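Local coordinates for protein argonaute (Methanocaldococcus jannaschii, PDB 5G5S), which uses short single-stranded DNA guides to bind complementary target DNA and cleaves it, and may help defend the cell against invading genetic elements, at residues I326-T331 against G677-I682; I457-L462 against M483-I488; N476-Q481 against S671-E676; I686-K691 against G710-I715. All blocks are in the same frame, centred on the assembly; numbering follows the deposited sequence.

In the fold
The four contacts gather at the junction of the Mid and PIWI parts of the chain. Helix 473-485 of the Mid domain takes part in contacts 2 and 3, whose centres are about 9 Å apart. Contact 1 is centred equally far from contact 3 and reaches the same helix through Arg678 and Thr329. Along the chain its segments enclose contacts 2 and 3, whose segments alternate, and it closes before contact 4 opens. Contact 4, on helix 684-697 and the C-terminal tail, is centred about 12 Å from contact 2. The carboxylate of Ile715 meets Lys485, which puts the C-terminus beside the site for the phosphorylated 5' end of the guide, consistent with a part in it.

Contact 1 of 4, residues I326-T331 against G677-I682; sequences IYSTNT and GRYLRI
The loop that follows strand 323-326 meets the long loop between helices 656-666 and 684-697 of the PIWI region, and Arg678 makes most of the join with Ser328, Thr329 and Asn330. Its NH1 gives a hydrogen bond to Thr329 OG1 at 3.2 Å, fairly straight with an N-H...O angle of 160°. The hydroxyl sits at the edge of the guanidinium, only 8° out of its plane. Asn330 comes from another direction: Asn330 CB lies over the centre of one guanidinium face, 3.7 Å from Arg678 CZ. The side chains of Arg678 and Thr329 run past each other in opposite directions, and the bend at chi3 (-65°) turns the guanidinium toward Thr329 and Asn330. Arg678 CD lies 3.3 Å from Ser328 OG. The segments are 346 residues apart in sequence, and 326-331 comes before the Mid domain. Helix 473-485 of that domain lies beside both: Asn477 OD1 takes a further hydrogen bond from Arg678 NH1, and Asn476 ND2 holds the backbone oxygen of Thr329. With Thr329 at its edge, Asn330 over a face and Asn477 on the same nitrogen, the guanidinium has little freedom to rotate. Tyr679 reaches the first loop by its phenol end, where Tyr679 OH lies 3.7 Å from Ser328 OG and 3.9 Å from Tyr327 O.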
loop_
_atom_site.group_PDB
_atom_site.type_symbol
_atom_site.label_atom_id
_atom_site.label_comp_id
_atom_site.label_asym_id
_atom_site.label_seq_id
_atom_site.Cartn_x
_atom_site.Cartn_y
_atom_site.Cartn_z
ATOM N N ILE A 326 10.446 10.977 -24.099
ATOM C CA ILE A 326 10.841 11.639 -22.863
ATOM C C ILE A 326 11.273 10.517 -21.915
ATOM O O ILE A 326 10.683 9.440 -21.960
ATOM C CB ILE A 326 9.658 12.532 -22.358
ATOM C CG1 ILE A 326 9.911 14.037 -22.598
ATOM C CG2 ILE A 326 9.141 12.219 -20.938
ATOM C CD1 ILE A 326 11.076 14.696 -21.787
ATOM N N TYR A 327 12.338 10.717 -21.132
ATOM C CA TYR A 327 12.822 9.666 -20.228
ATOM C C TYR A 327 12.451 9.910 -18.777
ATOM O O TYR A 327 12.496 8.986 -17.963
ATOM C CB TYR A 327 14.335 9.431 -20.406
ATOM C CG TYR A 327 14.662 8.687 -21.683
ATOM C CD1 TYR A 327 14.856 9.370 -22.882
ATOM C CD2 TYR A 327 14.724 7.295 -21.705
ATOM C CE1 TYR A 327 15.113 8.689 -24.068
ATOM C CE2 TYR A 327 15.004 6.603 -22.883
ATOM C CZ TYR A 327 15.185 7.304 -24.065
ATOM O OH TYR A 327 15.455 6.630 -25.233
ATOM N N SER A 328 12.080 11.154 -18.452
ATOM C CA SER A 328 11.678 11.553 -17.105
ATOM C C SER A 328 10.628 12.666 -17.171
ATOM O O SER A 328 10.586 13.400 -18.154
ATOM C CB SER A 328 12.899 11.998 -16.305
ATOM O OG SER A 328 12.576 12.265 -14.950
ATOM N N THR A 329 9.785 12.794 -16.138
ATOM C CA THR A 329 8.762 13.854 -16.089
ATOM C C THR A 329 9.347 15.159 -15.491
ATOM O O THR A 329 8.655 16.183 -15.435
ATOM C CB THR A 329 7.498 13.385 -15.351
ATOM O OG1 THR A 329 7.842 13.028 -14.013
ATOM C CG2 THR A 329 6.773 12.239 -16.062
ATOM N N ASN A 330 10.643 15.122 -15.085
ATOM C CA ASN A 330 11.375 16.246 -14.491
ATOM C C ASN A 330 11.511 17.465 -15.417
ATOM O O ASN A 330 11.917 18.541 -14.961
ATOM C CB ASN A 330 12.741 15.792 -13.940
ATOM C CG ASN A 330 13.759 15.304 -14.959
ATOM O OD1 ASN A 330 13.509 15.195 -16.168
ATOM N ND2 ASN A 330 14.952 15.002 -14.478
ATOM N N THR A 331 11.157 17.285 -16.711
ATOM C CA THR A 331 11.196 18.315 -17.753
ATOM C C THR A 331 9.832 18.504 -18.453
ATOM O O THR A 331 9.782 19.119 -19.519
ATOM C CB THR A 331 12.309 18.026 -18.779
ATOM O OG1 THR A 331 12.053 16.769 -19.405
ATOM C CG2 THR A 331 13.718 18.080 -18.176
ATOM N N GLY A 677 11.086 10.356 -4.098
ATOM C CA GLY A 677 11.481 10.726 -5.450
ATOM C C GLY A 677 10.346 10.817 -6.455
ATOM O O GLY A 677 9.202 11.132 -6.104
ATOM N N ARG A 678 10.682 10.529 -7.723
ATOM C CA ARG A 678 9.802 10.603 -8.891
ATOM C C ARG A 678 8.900 9.379 -9.111
ATOM O O ARG A 678 7.735 9.549 -9.479
ATOM C CB ARG A 678 10.650 10.864 -10.150
ATOM C CG ARG A 678 9.884 11.490 -11.303
ATOM C CD ARG A 678 10.766 12.395 -12.137
ATOM N NE ARG A 678 11.231 13.552 -11.370
ATOM C CZ ARG A 678 10.546 14.683 -11.220
ATOM N NH1 ARG A 678 9.355 14.834 -11.796
ATOM N NH2 ARG A 678 11.043 15.671 -10.488
ATOM N N TYR A 679 9.460 8.157 -8.970
ATOM C CA TYR A 679 8.746 6.904 -9.235
ATOM C C TYR A 679 8.202 6.242 -7.970
ATOM O O TYR A 679 8.698 6.515 -6.873
ATOM C CB TYR A 679 9.583 5.944 -10.122
ATOM C CG TYR A 679 10.420 6.643 -11.181
ATOM C CD1 TYR A 679 9.880 7.653 -11.976
ATOM C CD2 TYR A 679 11.747 6.284 -11.399
ATOM C CE1 TYR A 679 10.661 8.336 -12.913
ATOM C CE2 TYR A 679 12.532 6.947 -12.346
ATOM C CZ TYR A 679 11.984 7.974 -13.102
ATOM O OH TYR A 679 12.742 8.631 -14.047
ATOM N N LEU A 680 7.142 5.422 -8.114
ATOM C CA LEU A 680 6.493 4.762 -6.975
ATOM C C LEU A 680 7.237 3.521 -6.515
ATOM O O LEU A 680 8.020 2.970 -7.275
ATOM C CB LEU A 680 5.030 4.419 -7.307
ATOM C CG LEU A 680 4.123 5.588 -7.705
ATOM C CD1 LEU A 680 2.958 5.118 -8.532
ATOM C CD2 LEU A 680 3.684 6.391 -6.498
ATOM N N ARG A 681 6.995 3.082 -5.274
ATOM C CA ARG A 681 7.572 1.859 -4.737
ATOM C C ARG A 681 6.820 0.657 -5.364
ATOM O O ARG A 681 7.426 -0.366 -5.722
ATOM C CB ARG A 681 7.435 1.818 -3.198
ATOM C CG ARG A 681 8.141 0.599 -2.589
ATOM C CD ARG A 681 8.180 0.585 -1.084
ATOM N NE ARG A 681 8.625 -0.732 -0.625
ATOM C CZ ARG A 681 7.964 -1.502 0.234
ATOM N NH1 ARG A 681 6.830 -1.079 0.784
ATOM N NH2 ARG A 681 8.451 -2.685 0.583
ATOM N N ILE A 682 5.489 0.793 -5.476
ATOM C CA ILE A 682 4.648 -0.258 -6.027
ATOM C C ILE A 682 3.956 0.197 -7.313
ATOM O O ILE A 682 3.670 1.384 -7.421
ATOM C CB ILE A 682 3.710 -0.935 -4.974
ATOM C CG1 ILE A 682 2.601 -0.007 -4.483
ATOM C CG2 ILE A 682 4.488 -1.617 -3.814
ATOM C CD1 ILE A 682 1.378 -0.772 -4.087
#

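Contact 2 of 4, residues I457-L462 against M483-I488; sequences ISQNIL and MGKLGI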
loop_
_atom_site.group_PDB
_atom_site.type_symbol
_atom_site.label_atom_id
_atom_site.label_comp_id
_atom_site.label_asym_id
_atom_site.label_seq_id
_atom_site.Cartn_x
_atom_site.Cartn_y
_atom_site.Cartn_z
ATOM N N ILE A 457 -11.822 20.384 -6.750
ATOM C CA ILE A 457 -10.611 19.542 -6.772
ATOM C C ILE A 457 -9.497 20.457 -6.238
ATOM O O ILE A 457 -9.496 21.649 -6.546
ATOM C CB ILE A 457 -10.317 18.970 -8.188
ATOM C CG1 ILE A 457 -11.453 18.028 -8.633
ATOM C CG2 ILE A 457 -8.940 18.257 -8.245
ATOM C CD1 ILE A 457 -11.580 17.822 -10.126
ATOM N N SER A 458 -8.610 19.935 -5.385
ATOM C CA SER A 458 -7.586 20.778 -4.778
ATOM C C SER A 458 -6.243 20.120 -4.588
ATOM O O SER A 458 -6.153 18.894 -4.499
ATOM C CB SER A 458 -8.077 21.311 -3.435
ATOM O OG SER A 458 -8.590 20.271 -2.620
ATOM N N GLN A 459 -5.199 20.953 -4.477
ATOM C CA GLN A 459 -3.845 20.503 -4.199
ATOM C C GLN A 459 -3.166 21.461 -3.227
ATOM O O GLN A 459 -3.228 22.684 -3.403
ATOM C CB GLN A 459 -3.017 20.302 -5.486
ATOM C CG GLN A 459 -1.633 19.641 -5.269
ATOM C CD GLN A 459 -1.664 18.329 -4.514
ATOM O OE1 GLN A 459 -1.047 18.172 -3.458
ATOM N NE2 GLN A 459 -2.378 17.355 -5.035
ATOM N N ASN A 460 -2.542 20.890 -2.186
ATOM C CA ASN A 460 -1.811 21.636 -1.170
ATOM C C ASN A 460 -0.319 21.555 -1.428
ATOM O O ASN A 460 0.165 20.560 -1.971
ATOM C CB ASN A 460 -2.177 21.179 0.251
ATOM C CG ASN A 460 -2.002 19.702 0.545
ATOM O OD1 ASN A 460 -2.194 18.825 -0.303
ATOM N ND2 ASN A 460 -1.704 19.392 1.793
ATOM N N ILE A 461 0.399 22.629 -1.070
ATOM C CA ILE A 461 1.843 22.782 -1.248
ATOM C C ILE A 461 2.418 23.556 -0.053
ATOM O O ILE A 461 1.746 24.463 0.449
ATOM C CB ILE A 461 2.119 23.453 -2.637
ATOM C CG1 ILE A 461 3.430 22.985 -3.328
ATOM C CG2 ILE A 461 1.846 24.974 -2.702
ATOM C CD1 ILE A 461 4.721 23.519 -2.795
ATOM N N LEU A 462 3.622 23.178 0.439
ATOM C CA LEU A 462 4.240 23.897 1.565
ATOM C C LEU A 462 5.017 25.083 1.025
ATOM O O LEU A 462 5.904 24.906 0.180
ATOM C CB LEU A 462 5.145 23.000 2.442
ATOM C CG LEU A 462 4.499 21.810 3.174
ATOM C CD1 LEU A 462 5.557 20.971 3.861
ATOM C CD2 LEU A 462 3.451 22.254 4.199
ATOM N N MET A 483 -2.488 17.866 -12.987
ATOM C CA MET A 483 -2.919 17.142 -14.200
ATOM C C MET A 483 -3.558 15.800 -13.845
ATOM O O MET A 483 -4.615 15.470 -14.382
ATOM C CB MET A 483 -1.741 16.919 -15.182
ATOM C CG MET A 483 -1.129 18.198 -15.747
ATOM S SD MET A 483 -2.235 19.255 -16.707
ATOM C CE MET A 483 -2.604 20.510 -15.499
ATOM N N GLY A 484 -2.914 15.056 -12.935
ATOM C CA GLY A 484 -3.383 13.761 -12.450
ATOM C C GLY A 484 -4.716 13.867 -11.739
ATOM O O GLY A 484 -5.618 13.072 -11.987
ATOM N N LYS A 485 -4.856 14.873 -10.875
ATOM C CA LYS A 485 -6.072 15.167 -10.125
ATOM C C LYS A 485 -7.189 15.616 -11.043
ATOM O O LYS A 485 -8.353 15.454 -10.697
ATOM C CB LYS A 485 -5.801 16.184 -8.998
ATOM C CG LYS A 485 -4.878 15.600 -7.913
ATOM C CD LYS A 485 -4.984 16.314 -6.584
ATOM C CE LYS A 485 -6.020 15.717 -5.681
ATOM N NZ LYS A 485 -5.810 16.128 -4.270
ATOM N N LEU A 486 -6.843 16.120 -12.239
ATOM C CA LEU A 486 -7.848 16.520 -13.229
ATOM C C LEU A 486 -8.080 15.453 -14.315
ATOM O O LEU A 486 -8.738 15.729 -15.321
ATOM C CB LEU A 486 -7.553 17.912 -13.824
ATOM C CG LEU A 486 -7.679 19.101 -12.865
ATOM C CD1 LEU A 486 -6.917 20.294 -13.388
ATOM C CD2 LEU A 486 -9.142 19.466 -12.594
ATOM N N GLY A 487 -7.568 14.237 -14.068
ATOM C CA GLY A 487 -7.674 13.077 -14.951
ATOM C C GLY A 487 -7.074 13.278 -16.324
ATOM O O GLY A 487 -7.475 12.613 -17.278
ATOM N N ILE A 488 -6.119 14.203 -16.441
ATOM C CA ILE A 488 -5.451 14.498 -17.709
ATOM C C ILE A 488 -4.389 13.428 -17.985
ATOM O O ILE A 488 -3.497 13.218 -17.169
ATOM C CB ILE A 488 -4.914 15.967 -17.769
ATOM C CG1 ILE A 488 -6.092 16.968 -17.736
ATOM C CG2 ILE A 488 -4.037 16.197 -19.014
ATOM C CD1 ILE A 488 -5.766 18.416 -17.336
#
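Lys485, on the last turn of helix 473-485, stretches across to strand 456-462 and sets NZ 2.8 Å from the backbone oxygen of Ser458. The ammonium meets that carbonyl head-on, with a C=O...N angle of 177°. A kink makes this possible: the chain leaves the helix with CG beside its backbone N (chi1 -66°), runs nearly straight through chi2, then turns at chi3 (90°), which swings CE and NZ onto the carbonyl of Ser458. The side chain of Gln459 crosses this bent tail at about a right angle. The same nitrogen, Lys485 NZ, also forms a salt bridge with the C-terminal carboxylate of Ile715, so a buried positive charge is shared between a backbone oxygen and the chain end. Toward the root of the lysine the contact turns apolar. Ile457 points CG2, anti to its own nitrogen, at Lys485 CB, 3.8 Å away, while its other branch carries CD1 to 3.8 Å from Leu486 CD2. The helix ends here in a Schellman motif, in which Gly487 has positive phi and Ile488 N bonds to Met483 O at 2.8 Å. Strand 456-462 is an edge of the parallel Mid sheet, and the packing of its first half against the C-terminal end of this helix belongs to the Rossmann-like Mid domain and its pocket for the phosphorylated 5' end of guide DNA.

Contact 3 of 4, residues N476-Q481 against S671-E676; sequences NNLLIQ and SALYGE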
loop_
_atom_site.group_PDB
_atom_site.type_symbol
_atom_site.label_atom_id
_atom_site.label_comp_id
_atom_site.label_asym_id
_atom_site.label_seq_id
_atom_site.Cartn_x
_atom_site.Cartn_y
_atom_site.Cartn_z
ATOM N N ASN A 476 7.073 22.149 -11.496
ATOM C CA ASN A 476 6.929 21.037 -12.429
ATOM C C ASN A 476 6.167 19.878 -11.736
ATOM O O ASN A 476 5.186 19.386 -12.294
ATOM C CB ASN A 476 8.314 20.588 -12.927
ATOM C CG ASN A 476 8.300 19.395 -13.855
ATOM O OD1 ASN A 476 7.985 19.504 -15.043
ATOM N ND2 ASN A 476 8.682 18.235 -13.339
ATOM N N ASN A 477 6.566 19.514 -10.492
ATOM C CA ASN A 477 5.920 18.454 -9.716
ATOM C C ASN A 477 4.500 18.796 -9.295
ATOM O O ASN A 477 3.656 17.907 -9.222
ATOM C CB ASN A 477 6.760 18.058 -8.506
ATOM C CG ASN A 477 8.015 17.304 -8.852
ATOM O OD1 ASN A 477 8.166 16.753 -9.945
ATOM N ND2 ASN A 477 8.938 17.247 -7.911
ATOM N N LEU A 478 4.240 20.071 -9.016
ATOM C CA LEU A 478 2.919 20.553 -8.633
ATOM C C LEU A 478 1.982 20.440 -9.821
ATOM O O LEU A 478 0.863 19.967 -9.658
ATOM C CB LEU A 478 2.987 22.010 -8.117
ATOM C CG LEU A 478 1.648 22.705 -7.820
ATOM C CD1 LEU A 478 0.899 22.009 -6.684
ATOM C CD2 LEU A 478 1.846 24.194 -7.535
ATOM N N LEU A 479 2.442 20.852 -11.016
ATOM C CA LEU A 479 1.656 20.771 -12.243
ATOM C C LEU A 479 1.375 19.333 -12.656
ATOM O O LEU A 479 0.250 19.058 -13.065
ATOM C CB LEU A 479 2.252 21.619 -13.385
ATOM C CG LEU A 479 2.144 23.141 -13.194
ATOM C CD1 LEU A 479 2.953 23.886 -14.234
ATOM C CD2 LEU A 479 0.678 23.610 -13.206
ATOM N N ILE A 480 2.354 18.402 -12.461
ATOM C CA ILE A 480 2.195 16.968 -12.737
ATOM C C ILE A 480 1.029 16.418 -11.903
ATOM O O ILE A 480 0.148 15.739 -12.437
ATOM C CB ILE A 480 3.510 16.163 -12.480
ATOM C CG1 ILE A 480 4.563 16.457 -13.573
ATOM C CG2 ILE A 480 3.216 14.645 -12.392
ATOM C CD1 ILE A 480 5.977 16.132 -13.197
ATOM N N GLN A 481 1.028 16.751 -10.600
ATOM C CA GLN A 481 0.001 16.309 -9.668
ATOM C C GLN A 481 -1.371 16.905 -9.953
ATOM O O GLN A 481 -2.357 16.178 -9.857
ATOM C CB GLN A 481 0.445 16.486 -8.209
ATOM C CG GLN A 481 -0.398 15.643 -7.260
ATOM C CD GLN A 481 0.322 15.187 -6.030
ATOM O OE1 GLN A 481 1.505 14.850 -6.050
ATOM N NE2 GLN A 481 -0.420 15.089 -4.944
ATOM N N SER A 671 1.752 11.403 -8.597
ATOM C CA SER A 671 1.993 11.747 -7.183
ATOM C C SER A 671 3.442 12.264 -7.050
ATOM O O SER A 671 4.215 11.790 -6.215
ATOM C CB SER A 671 1.777 10.534 -6.276
ATOM O OG SER A 671 0.578 9.840 -6.578
ATOM N N ALA A 672 3.795 13.227 -7.906
ATOM C CA ALA A 672 5.114 13.835 -7.999
ATOM C C ALA A 672 5.543 14.604 -6.741
ATOM O O ALA A 672 6.743 14.717 -6.480
ATOM C CB ALA A 672 5.174 14.729 -9.219
ATOM N N LEU A 673 4.572 15.105 -5.959
ATOM C CA LEU A 673 4.816 15.865 -4.727
ATOM C C LEU A 673 5.010 14.976 -3.491
ATOM O O LEU A 673 5.596 15.434 -2.509
ATOM C CB LEU A 673 3.685 16.874 -4.480
ATOM C CG LEU A 673 3.555 18.043 -5.452
ATOM C CD1 LEU A 673 2.129 18.557 -5.478
ATOM C CD2 LEU A 673 4.542 19.170 -5.105
ATOM N N TYR A 674 4.524 13.716 -3.539
ATOM C CA TYR A 674 4.630 12.757 -2.435
ATOM C C TYR A 674 5.686 11.678 -2.675
ATOM O O TYR A 674 6.296 11.620 -3.749
ATOM C CB TYR A 674 3.277 12.065 -2.162
ATOM C CG TYR A 674 2.077 12.974 -2.009
ATOM C CD1 TYR A 674 2.144 14.130 -1.234
ATOM C CD2 TYR A 674 0.847 12.629 -2.560
ATOM C CE1 TYR A 674 1.036 14.962 -1.077
ATOM C CE2 TYR A 674 -0.276 13.432 -2.380
ATOM C CZ TYR A 674 -0.175 14.610 -1.653
ATOM O OH TYR A 674 -1.278 15.414 -1.493
ATOM N N GLY A 675 5.867 10.834 -1.654
ATOM C CA GLY A 675 6.761 9.682 -1.645
ATOM C C GLY A 675 8.239 9.971 -1.787
ATOM O O GLY A 675 8.677 11.116 -1.639
ATOM N N GLU A 676 9.013 8.903 -2.071
ATOM C CA GLU A 676 10.465 8.937 -2.234
ATOM C C GLU A 676 10.864 9.102 -3.707
ATOM O O GLU A 676 10.947 8.117 -4.458
ATOM C CB GLU A 676 11.113 7.695 -1.597
#
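Gln481 sets its amide steeply over one face of the Tyr674 ring, with NE2 nearest the rim, 3.1 Å from Tyr674 CE2. The two planes are 69° apart, so the amide stands up from the ring and this is no parallel stack. On the other arm of the amide, Gln481 OE1 accepts a hydrogen bond from the backbone nitrogen of Leu673 at 3.1 Å, the donor tilted 21° from the carbonyl plane. An extended side chain, with CG anti to the backbone nitrogen (chi1 -162°), carries the amide from the helix out to the 671-676 loop. Bonded to the backbone at one end and resting on the ring at the other, the amide is held against turning. Beside the amide, Ala672 and Leu673 pack on helix 473-485. Ala672 presses its methyl on the helix surface, CB lying 3.5 Å from Asn477 O and 3.7 Å from Ile480 CG2. Leu673 CD1 is 3.9 Å from Leu478 CD1 and 3.8 Å from Gln481 CB. Gln459 of strand 456-462 borders both Gln481 and Tyr674, and the tyrosine hydroxyl makes a weak hydrogen bond to Ile715 O. Gln481 and Ser671 both interact with guide DNA, which places this seam of Mid helix and PIWI loop at the Mid-PIWI interface of the Argonaute fold.

Contact 4 of 4, residues I686-K691 against G710-I715; sequences IHYADK and GFLYFI
The hydroxyl of Tyr688 is gripped by Ser671 OG and by the backbone nitrogen of Tyr670, and weakly by Asn669 ND2, and these partners fix the ring against which the C-terminal tail packs. Leu712 CD1 makes a CH-pi contact over one face, 4.0 Å from the ring centroid of Tyr688 and 18° off the normal. His687 CD2 lies 3.6 Å from the plane of the Tyr688 ring on the other side, so a leucine methyl and the edge of the imidazole meet opposite faces. Ile715 adds its CG2, 3.8 Å from Tyr688 CE1. With chi1 49°, CG of Phe714 lies between the backbone nitrogen and the carbonyl carbon, and the ring reaches helix 684-697. There Phe714 CE1 approaches Tyr688 O at 3.9 Å, and Phe714 CD1 comes equally near Lys691 O. Lys691 is extended, crosses Ile715 obliquely and donates from NZ to His687 NE2 at 3.1 Å, one helical turn back, tilted 19° from the imidazole plane. The tail can bring three side chains to one helix because it curls, with Leu712 at the centre of an inverse gamma turn and a type I turn running to Ile715. The same helix bears Asp690, probably one of the catalytic residues, as in related Argonautes. Helix 684-697 and the tail lie side by side on the mixed PIWI sheet, through Tyr688 on strand 517-525 and Leu712 and Phe714 on strand 530-537, with helix 704-708 beside Phe714.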
loop_
_atom_site.group_PDB
_atom_site.type_symbol
_atom_site.label_atom_id
_atom_site.label_comp_id
_atom_site.label_asym_id
_atom_site.label_seq_id
_atom_site.Cartn_x
_atom_site.Cartn_y
_atom_site.Cartn_z
ATOM N N ILE A 686 -2.129 -0.824 -8.609
ATOM C CA ILE A 686 -2.342 -1.303 -7.239
ATOM C C ILE A 686 -2.174 -0.174 -6.202
ATOM O O ILE A 686 -2.982 -0.080 -5.274
ATOM C CB ILE A 686 -1.588 -2.639 -6.912
ATOM C CG1 ILE A 686 -1.936 -3.169 -5.494
ATOM C CG2 ILE A 686 -0.068 -2.538 -7.153
ATOM C CD1 ILE A 686 -1.434 -4.542 -5.151
ATOM N N HIS A 687 -1.174 0.712 -6.406
ATOM C CA HIS A 687 -0.904 1.882 -5.554
ATOM C C HIS A 687 -2.138 2.809 -5.443
ATOM O O HIS A 687 -2.478 3.245 -4.348
ATOM C CB HIS A 687 0.323 2.665 -6.090
ATOM C CG HIS A 687 0.539 3.993 -5.439
ATOM N ND1 HIS A 687 1.230 4.108 -4.240
ATOM C CD2 HIS A 687 0.154 5.228 -5.839
ATOM C CE1 HIS A 687 1.233 5.394 -3.945
ATOM N NE2 HIS A 687 0.585 6.109 -4.869
ATOM N N TYR A 688 -2.764 3.128 -6.587
ATOM C CA TYR A 688 -3.925 4.004 -6.648
ATOM C C TYR A 688 -5.217 3.333 -6.181
ATOM O O TYR A 688 -6.070 4.019 -5.623
ATOM C CB TYR A 688 -4.052 4.695 -8.018
ATOM C CG TYR A 688 -2.993 5.754 -8.255
ATOM C CD1 TYR A 688 -2.817 6.807 -7.358
ATOM C CD2 TYR A 688 -2.227 5.752 -9.417
ATOM C CE1 TYR A 688 -1.866 7.804 -7.587
ATOM C CE2 TYR A 688 -1.278 6.744 -9.659
ATOM C CZ TYR A 688 -1.093 7.762 -8.734
ATOM O OH TYR A 688 -0.141 8.723 -8.958
ATOM N N ALA A 689 -5.346 1.999 -6.363
ATOM C CA ALA A 689 -6.486 1.229 -5.850
ATOM C C ALA A 689 -6.478 1.320 -4.301
ATOM O O ALA A 689 -7.527 1.546 -3.687
ATOM C CB ALA A 689 -6.391 -0.228 -6.281
ATOM N N ASP A 690 -5.281 1.178 -3.690
ATOM C CA ASP A 690 -5.105 1.269 -2.244
ATOM C C ASP A 690 -5.422 2.678 -1.724
ATOM O O ASP A 690 -6.094 2.806 -0.705
ATOM C CB ASP A 690 -3.703 0.811 -1.819
ATOM C CG ASP A 690 -3.497 0.875 -0.314
ATOM O OD1 ASP A 690 -4.212 0.144 0.419
ATOM O OD2 ASP A 690 -2.673 1.699 0.138
ATOM N N LYS A 691 -4.979 3.723 -2.453
ATOM C CA LYS A 691 -5.232 5.128 -2.126
ATOM C C LYS A 691 -6.730 5.491 -2.202
ATOM O O LYS A 691 -7.188 6.354 -1.445
ATOM C CB LYS A 691 -4.400 6.051 -3.035
ATOM C CG LYS A 691 -2.982 6.331 -2.517
ATOM C CD LYS A 691 -2.268 7.314 -3.439
ATOM C CE LYS A 691 -1.172 8.112 -2.754
ATOM N NZ LYS A 691 -0.287 8.823 -3.732
ATOM N N GLY A 710 -11.139 8.768 -14.861
ATOM C CA GLY A 710 -9.844 8.568 -14.220
ATOM C C GLY A 710 -9.252 9.733 -13.446
ATOM O O GLY A 710 -8.029 9.802 -13.316
ATOM N N PHE A 711 -10.096 10.640 -12.894
ATOM C CA PHE A 711 -9.627 11.767 -12.069
ATOM C C PHE A 711 -9.116 11.203 -10.727
ATOM O O PHE A 711 -9.878 10.541 -10.022
ATOM C CB PHE A 711 -10.765 12.773 -11.779
ATOM C CG PHE A 711 -11.191 13.716 -12.879
ATOM C CD1 PHE A 711 -11.686 13.230 -14.085
ATOM C CD2 PHE A 711 -11.185 15.089 -12.675
ATOM C CE1 PHE A 711 -12.100 14.104 -15.093
ATOM C CE2 PHE A 711 -11.603 15.964 -13.683
ATOM C CZ PHE A 711 -12.067 15.465 -14.880
ATOM N N LEU A 712 -7.843 11.486 -10.376
ATOM C CA LEU A 712 -7.229 11.072 -9.120
ATOM C C LEU A 712 -7.436 12.201 -8.106
ATOM O O LEU A 712 -6.471 12.686 -7.487
ATOM C CB LEU A 712 -5.719 10.764 -9.311
ATOM C CG LEU A 712 -5.328 9.605 -10.243
ATOM C CD1 LEU A 712 -3.843 9.677 -10.596
ATOM C CD2 LEU A 712 -5.657 8.244 -9.625
ATOM N N TYR A 713 -8.712 12.625 -7.943
ATOM C CA TYR A 713 -9.110 13.722 -7.055
ATOM C C TYR A 713 -8.847 13.469 -5.570
ATOM O O TYR A 713 -8.845 14.407 -4.780
ATOM C CB TYR A 713 -10.587 14.088 -7.278
ATOM C CG TYR A 713 -11.589 13.008 -6.913
ATOM C CD1 TYR A 713 -11.910 12.748 -5.582
ATOM C CD2 TYR A 713 -12.288 12.316 -7.896
ATOM C CE1 TYR A 713 -12.817 11.748 -5.240
ATOM C CE2 TYR A 713 -13.229 11.344 -7.565
ATOM C CZ TYR A 713 -13.502 11.076 -6.236
ATOM O OH TYR A 713 -14.458 10.151 -5.905
ATOM N N PHE A 714 -8.693 12.200 -5.192
ATOM C CA PHE A 714 -8.498 11.756 -3.811
ATOM C C PHE A 714 -7.012 11.661 -3.374
ATOM O O PHE A 714 -6.750 11.356 -2.208
ATOM C CB PHE A 714 -9.225 10.409 -3.610
ATOM C CG PHE A 714 -8.909 9.402 -4.696
ATOM C CD1 PHE A 714 -7.762 8.615 -4.626
ATOM C CD2 PHE A 714 -9.746 9.259 -5.803
ATOM C CE1 PHE A 714 -7.450 7.715 -5.649
ATOM C CE2 PHE A 714 -9.427 8.370 -6.830
ATOM C CZ PHE A 714 -8.291 7.590 -6.738
ATOM N N ILE A 715 -6.052 11.944 -4.281
ATOM C CA ILE A 715 -4.618 11.816 -3.964
ATOM C C ILE A 715 -4.031 12.944 -3.089
ATOM O O ILE A 715 -3.279 12.623 -2.144
ATOM C CB ILE A 715 -3.703 11.348 -5.149
ATOM C CG1 ILE A 715 -3.386 12.501 -6.155
ATOM C CG2 ILE A 715 -4.295 10.110 -5.825
ATOM C CD1 ILE A 715 -2.322 12.246 -7.274
ATOM O OXT ILE A 715 -4.373 14.125 -3.299
#